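Local structure of putative agmatinase (3LHL) at residues A[63-66]-A[72-75]; A[164-169]-A[175-180]. The protein is a putative agmatinase of the arginase family, a manganese-dependent hydrolase that probably cleaves agmatine to putrescine and urea. All coordinates share one frame; numbering follows the deposited sequence.

Contact 1 (A[63-66]-A[72-75]); sequences LEIS and QVLK
S66 and I65 meet the first turn of helix 70-86 through two small patches, one beside Q72 and one beside V73. The hydroxymethyl group of S66 lies alongside the aliphatic part of Q72: S66 OG is 3.7 Å from Q72 CG, and S66 CB stands equally near that carbon. This is van der Waals packing of a short polar side chain on a methylene, and Q72 suits it because its CG methylene does the touching, placed there with CG anti to the backbone N (chi1 -173°); the bend at chi2 comes only beyond it. One residue along, the carbonyl S66 O rests on V73 CG2 at 3.5 Å. The beta-branch is useful here, since V73 also sends CG1 the other way, to I65 CD1 at 4.2 Å; with CG1 anti to the backbone N (chi1 176°), the two methyls divide backbone oxygen and apolar side chain between them. I65 and V73 have the closest CA atoms, 5.9 Å apart, and both also touch F17.

Residues 63-66 are part of the loop that leaves edge strand 57-62 of the parallel alpha/beta sheet of the arginase fold. It begins the crossover that runs through helix 70-86 to strand 90-95, passing over strand 10-15, which lies between the two strands in the sheet.

Further out, several bonds set these groups in place. S66 OG is hydrogen-bonded to E76 OE2, one turn on from Q72, so a serine here both packs small and ties the loop to the helix. Q72 N makes a weak hydrogen bond to S69 OG just before the helix. L63 is backbone-bonded to G14 of the neighbouring strand, while its leucine side chain packs on I77 and E80 of the same helix.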
loop_
_atom_site.group_PDB
_atom_site.type_symbol
_atom_site.label_atom_id
_atom_site.label_comp_id
_atom_site.label_asym_id
_atom_site.label_seq_id
_atom_site.Cartn_x
_atom_site.Cartn_y
_atom_site.Cartn_z
ATOM N N LEU A 63 -6.562 -13.824 -4.445
ATOM C CA LEU A 63 -6.802 -13.862 -5.874
ATOM C C LEU A 63 -6.018 -15.032 -6.451
ATOM O O LEU A 63 -4.835 -15.204 -6.153
ATOM C CB LEU A 63 -6.327 -12.561 -6.518
ATOM C CG LEU A 63 -6.342 -12.519 -8.048
ATOM C CD1 LEU A 63 -7.780 -12.646 -8.569
ATOM C CD2 LEU A 63 -5.703 -11.219 -8.511
ATOM N N GLU A 64 -6.677 -15.847 -7.265
ATOM C CA GLU A 64 -6.003 -16.983 -7.873
ATOM C C GLU A 64 -5.149 -16.413 -8.992
ATOM O O GLU A 64 -5.660 -15.740 -9.878
ATOM C CB GLU A 64 -7.019 -17.975 -8.442
ATOM C CG GLU A 64 -6.402 -19.291 -8.884
ATOM C CD GLU A 64 -7.397 -20.212 -9.568
ATOM O OE1 GLU A 64 -8.451 -20.519 -8.966
ATOM O OE2 GLU A 64 -7.118 -20.636 -10.712
ATOM N N ILE A 65 -3.849 -16.664 -8.948
ATOM C CA ILE A 65 -2.969 -16.139 -9.980
ATOM C C ILE A 65 -2.132 -17.215 -10.653
ATOM O O ILE A 65 -1.793 -18.228 -10.043
ATOM C CB ILE A 65 -2.023 -15.066 -9.406
ATOM C CG1 ILE A 65 -1.182 -15.664 -8.277
ATOM C CG2 ILE A 65 -2.838 -13.870 -8.901
ATOM C CD1 ILE A 65 -0.184 -14.692 -7.672
ATOM N N SER A 66 -1.814 -16.989 -11.924
ATOM C CA SER A 66 -1.007 -17.930 -12.680
ATOM C C SER A 66 0.421 -17.888 -12.155
ATOM O O SER A 66 0.803 -16.960 -11.434
ATOM C CB SER A 66 -1.022 -17.569 -14.166
ATOM O OG SER A 66 -2.313 -17.744 -14.719
ATOM N N GLN A 72 1.478 -12.051 -16.937
ATOM C CA GLN A 72 0.180 -12.690 -16.747
ATOM C C GLN A 72 -0.455 -12.352 -15.400
ATOM O O GLN A 72 -1.667 -12.146 -15.312
ATOM C CB GLN A 72 0.324 -14.206 -16.880
ATOM C CG GLN A 72 -0.996 -14.964 -16.863
ATOM C CD GLN A 72 -1.975 -14.434 -17.896
ATOM O OE1 GLN A 72 -1.609 -14.192 -19.053
ATOM N NE2 GLN A 72 -3.228 -14.251 -17.487
ATOM N N VAL A 73 0.367 -12.311 -14.353
ATOM C CA VAL A 73 -0.109 -12.000 -13.009
ATOM C C VAL A 73 -0.649 -10.575 -12.933
ATOM O O VAL A 73 -1.694 -10.333 -12.331
ATOM C CB VAL A 73 1.020 -12.151 -11.955
ATOM C CG1 VAL A 73 0.515 -11.719 -10.580
ATOM C CG2 VAL A 73 1.503 -13.601 -11.910
ATOM N N LEU A 74 0.061 -9.635 -13.547
ATOM C CA LEU A 74 -0.376 -8.246 -13.524
ATOM C C LEU A 74 -1.752 -8.079 -14.163
ATOM O O LEU A 74 -2.598 -7.356 -13.637
ATOM C CB LEU A 74 0.644 -7.357 -14.232
ATOM C CG LEU A 74 2.045 -7.360 -13.615
ATOM C CD1 LEU A 74 2.894 -6.286 -14.274
ATOM C CD2 LEU A 74 1.955 -7.115 -12.105
ATOM N N LYS A 75 -1.974 -8.747 -15.291
ATOM C CA LYS A 75 -3.262 -8.668 -15.976
ATOM C C LYS A 75 -4.384 -9.199 -15.093
ATOM O O LYS A 75 -5.486 -8.654 -15.085
ATOM C CB LYS A 75 -3.222 -9.457 -17.292
ATOM C CG LYS A 75 -2.320 -8.830 -18.341
ATOM C CD LYS A 75 -2.270 -9.653 -19.620
ATOM C CE LYS A 75 -1.357 -9.002 -20.656
ATOM N NZ LYS A 75 -1.204 -9.852 -21.866
#

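Contact 2 (A[164-169]-A[175-180]); sequences EEFKFA and TYMEIG
F166 and M177, a selenomethionine in this crystal, cross at about a right angle, making a Met-aromatic contact between helix and strand. M177 SE comes to 3.6 Å from F166 CD1 and lies 4.7 Å from the ring centroid, 63° off the ring normal, an oblique approach rather than one over the middle of the ring. The same CD1 corner meets I179 CD1 at 3.7 Å, from the other side of the ring plane, so the CD1-CE1 bond is flanked by M177 and I179. A long, flexible side chain suits M177: CG is anti to the backbone N and carries the selenium out to the ring, while the bend at chi3 (-74°) turns the methyl toward the last helical turn. There M177 CE is 3.9 Å from A169 CB.

A169 turns only a methyl to the segment 175-180, which suits the close backbones here, with A169 CA 5.0 Å from T175 CA. Its CB lies 3.2 Å from T175 OG1, a close apolar-to-hydroxyl approach, and the polar need of that hydroxyl is met elsewhere by a hydrogen bond with Q155 NE2. F166 and M177 both also rest on I158, so the apolar packing continues onto the adjoining strand 153-158.

The short helix and strand axes pass 8.9 Å apart, with their directions at 126°. Helix 163-170 packs against strand 176-179, one of the two outermost strands of the sheet, completing a beta-alpha-beta unit that starts at strand 153-158.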
loop_
_atom_site.group_PDB
_atom_site.type_symbol
_atom_site.label_atom_id
_atom_site.label_comp_id
_atom_site.label_asym_id
_atom_site.label_seq_id
_atom_site.Cartn_x
_atom_site.Cartn_y
_atom_site.Cartn_z
ATOM N N GLU A 164 20.280 9.563 -8.157
ATOM C CA GLU A 164 19.427 9.959 -9.281
ATOM C C GLU A 164 17.948 9.904 -8.906
ATOM O O GLU A 164 17.189 10.821 -9.221
ATOM C CB GLU A 164 19.681 9.049 -10.485
ATOM C CG GLU A 164 21.146 8.965 -10.906
ATOM C CD GLU A 164 21.571 10.092 -11.834
ATOM O OE1 GLU A 164 21.345 11.275 -11.489
ATOM O OE2 GLU A 164 22.137 9.786 -12.911
ATOM N N GLU A 165 17.541 8.826 -8.236
ATOM C CA GLU A 165 16.148 8.677 -7.822
ATOM C C GLU A 165 15.714 9.850 -6.959
ATOM O O GLU A 165 14.612 10.362 -7.108
ATOM C CB GLU A 165 15.950 7.374 -7.049
ATOM C CG GLU A 165 16.040 6.119 -7.900
ATOM C CD GLU A 165 15.887 4.859 -7.073
ATOM O OE1 GLU A 165 16.698 4.657 -6.142
ATOM O OE2 GLU A 165 14.956 4.070 -7.347
ATOM N N PHE A 166 16.585 10.275 -6.052
ATOM C CA PHE A 166 16.268 11.401 -5.179
ATOM C C PHE A 166 16.228 12.720 -5.957
ATOM O O PHE A 166 15.343 13.546 -5.729
ATOM C CB PHE A 166 17.278 11.470 -4.028
ATOM C CG PHE A 166 17.020 10.456 -2.943
ATOM C CD1 PHE A 166 15.977 10.636 -2.039
ATOM C CD2 PHE A 166 17.798 9.309 -2.840
ATOM C CE1 PHE A 166 15.713 9.690 -1.053
ATOM C CE2 PHE A 166 17.539 8.355 -1.854
ATOM C CZ PHE A 166 16.494 8.548 -0.961
ATOM N N LYS A 167 17.180 12.912 -6.870
ATOM C CA LYS A 167 17.221 14.123 -7.695
ATOM C C LYS A 167 15.923 14.235 -8.491
ATOM O O LYS A 167 15.332 15.310 -8.588
ATOM C CB LYS A 167 18.388 14.074 -8.689
ATOM C CG LYS A 167 19.755 14.376 -8.114
ATOM C CD LYS A 167 20.820 14.267 -9.201
ATOM C CE LYS A 167 22.209 14.568 -8.662
ATOM N NZ LYS A 167 23.281 14.276 -9.665
ATOM N N PHE A 168 15.501 13.110 -9.065
ATOM C CA PHE A 168 14.281 13.038 -9.863
ATOM C C PHE A 168 13.133 13.706 -9.121
ATOM O O PHE A 168 12.316 14.410 -9.719
ATOM C CB PHE A 168 13.924 11.573 -10.147
ATOM C CG PHE A 168 12.838 11.393 -11.177
ATOM C CD1 PHE A 168 13.103 11.582 -12.529
ATOM C CD2 PHE A 168 11.550 11.032 -10.792
ATOM C CE1 PHE A 168 12.102 11.414 -13.491
ATOM C CE2 PHE A 168 10.539 10.862 -11.743
ATOM C CZ PHE A 168 10.817 11.054 -13.095
ATOM N N ALA A 169 13.084 13.495 -7.810
ATOM C CA ALA A 169 12.026 14.071 -6.992
ATOM C C ALA A 169 12.364 15.431 -6.391
ATOM O O ALA A 169 11.577 16.369 -6.500
ATOM C CB ALA A 169 11.644 13.098 -5.878
ATOM N N THR A 175 7.944 14.461 -8.297
ATOM C CA THR A 175 7.072 13.948 -7.243
ATOM C C THR A 175 7.369 14.735 -5.984
ATOM O O THR A 175 8.403 15.393 -5.889
ATOM C CB THR A 175 7.345 12.457 -6.897
ATOM O OG1 THR A 175 8.534 12.366 -6.103
ATOM C CG2 THR A 175 7.524 11.618 -8.162
ATOM N N TYR A 176 6.456 14.685 -5.025
ATOM C CA TYR A 176 6.688 15.348 -3.754
ATOM C C TYR A 176 7.258 14.244 -2.876
ATOM O O TYR A 176 6.717 13.138 -2.837
ATOM C CB TYR A 176 5.393 15.853 -3.126
ATOM C CG TYR A 176 5.596 16.228 -1.681
ATOM C CD1 TYR A 176 6.148 17.460 -1.332
ATOM C CD2 TYR A 176 5.316 15.315 -0.660
ATOM C CE1 TYR A 176 6.420 17.778 -0.004
ATOM C CE2 TYR A 176 5.583 15.621 0.671
ATOM C CZ TYR A 176 6.135 16.855 0.991
ATOM O OH TYR A 176 6.399 17.167 2.303
HETATM N N MSE A 177 8.338 14.535 -2.165
HETATM C CA MSE A 177 8.943 13.520 -1.323
HETATM C C MSE A 177 9.441 14.029 0.014
HETATM O O MSE A 177 10.208 14.984 0.070
HETATM C CB MSE A 177 10.110 12.864 -2.064
HETATM C CG MSE A 177 10.840 11.806 -1.257
HETATM SE SE MSE A 177 12.369 11.073 -2.192
HETATM C CE MSE A 177 11.430 9.976 -3.489
ATOM N N GLU A 178 8.993 13.402 1.096
ATOM C CA GLU A 178 9.485 13.792 2.408
ATOM C C GLU A 178 10.506 12.719 2.753
ATOM O O GLU A 178 10.170 11.537 2.884
ATOM C CB GLU A 178 8.386 13.811 3.470
ATOM C CG GLU A 178 8.844 14.554 4.726
ATOM C CD GLU A 178 8.060 14.197 5.974
ATOM O OE1 GLU A 178 6.816 14.121 5.897
ATOM O OE2 GLU A 178 8.694 14.008 7.037
ATOM N N ILE A 179 11.757 13.129 2.890
ATOM C CA ILE A 179 12.823 12.189 3.188
ATOM C C ILE A 179 13.038 11.987 4.678
ATOM O O ILE A 179 13.000 12.936 5.459
ATOM C CB ILE A 179 14.144 12.657 2.531
ATOM C CG1 ILE A 179 13.957 12.714 1.011
ATOM C CG2 ILE A 179 15.297 11.722 2.915
ATOM C CD1 ILE A 179 15.093 13.397 0.278
ATOM N N GLY A 180 13.237 10.729 5.060
ATOM C CA GLY A 180 13.495 10.387 6.448
ATOM C C GLY A 180 12.395 10.609 7.464
ATOM O O GLY A 180 12.658 10.562 8.666
#

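Overall arrangement
Contacts 1 and 2 belong to the two ends of the eight-stranded parallel sheet: residues 63-66 follow one outermost strand, 57-62, whereas residues 175-180 contain the other, 176-179. Their centres are 31 Å apart and their nearest atoms about 17 Å, so they do not touch. Contact 1 lies away from the manganese site. Contact 2 lies nearer: the side chain of M177 is about 8 Å from that of the manganese ligand D125 and about 11 Å from a bound manganese ion, and the side chain of F166 is about 8 Å from that of H123. F166 and M177 both touch T124, the residue between those two ligands.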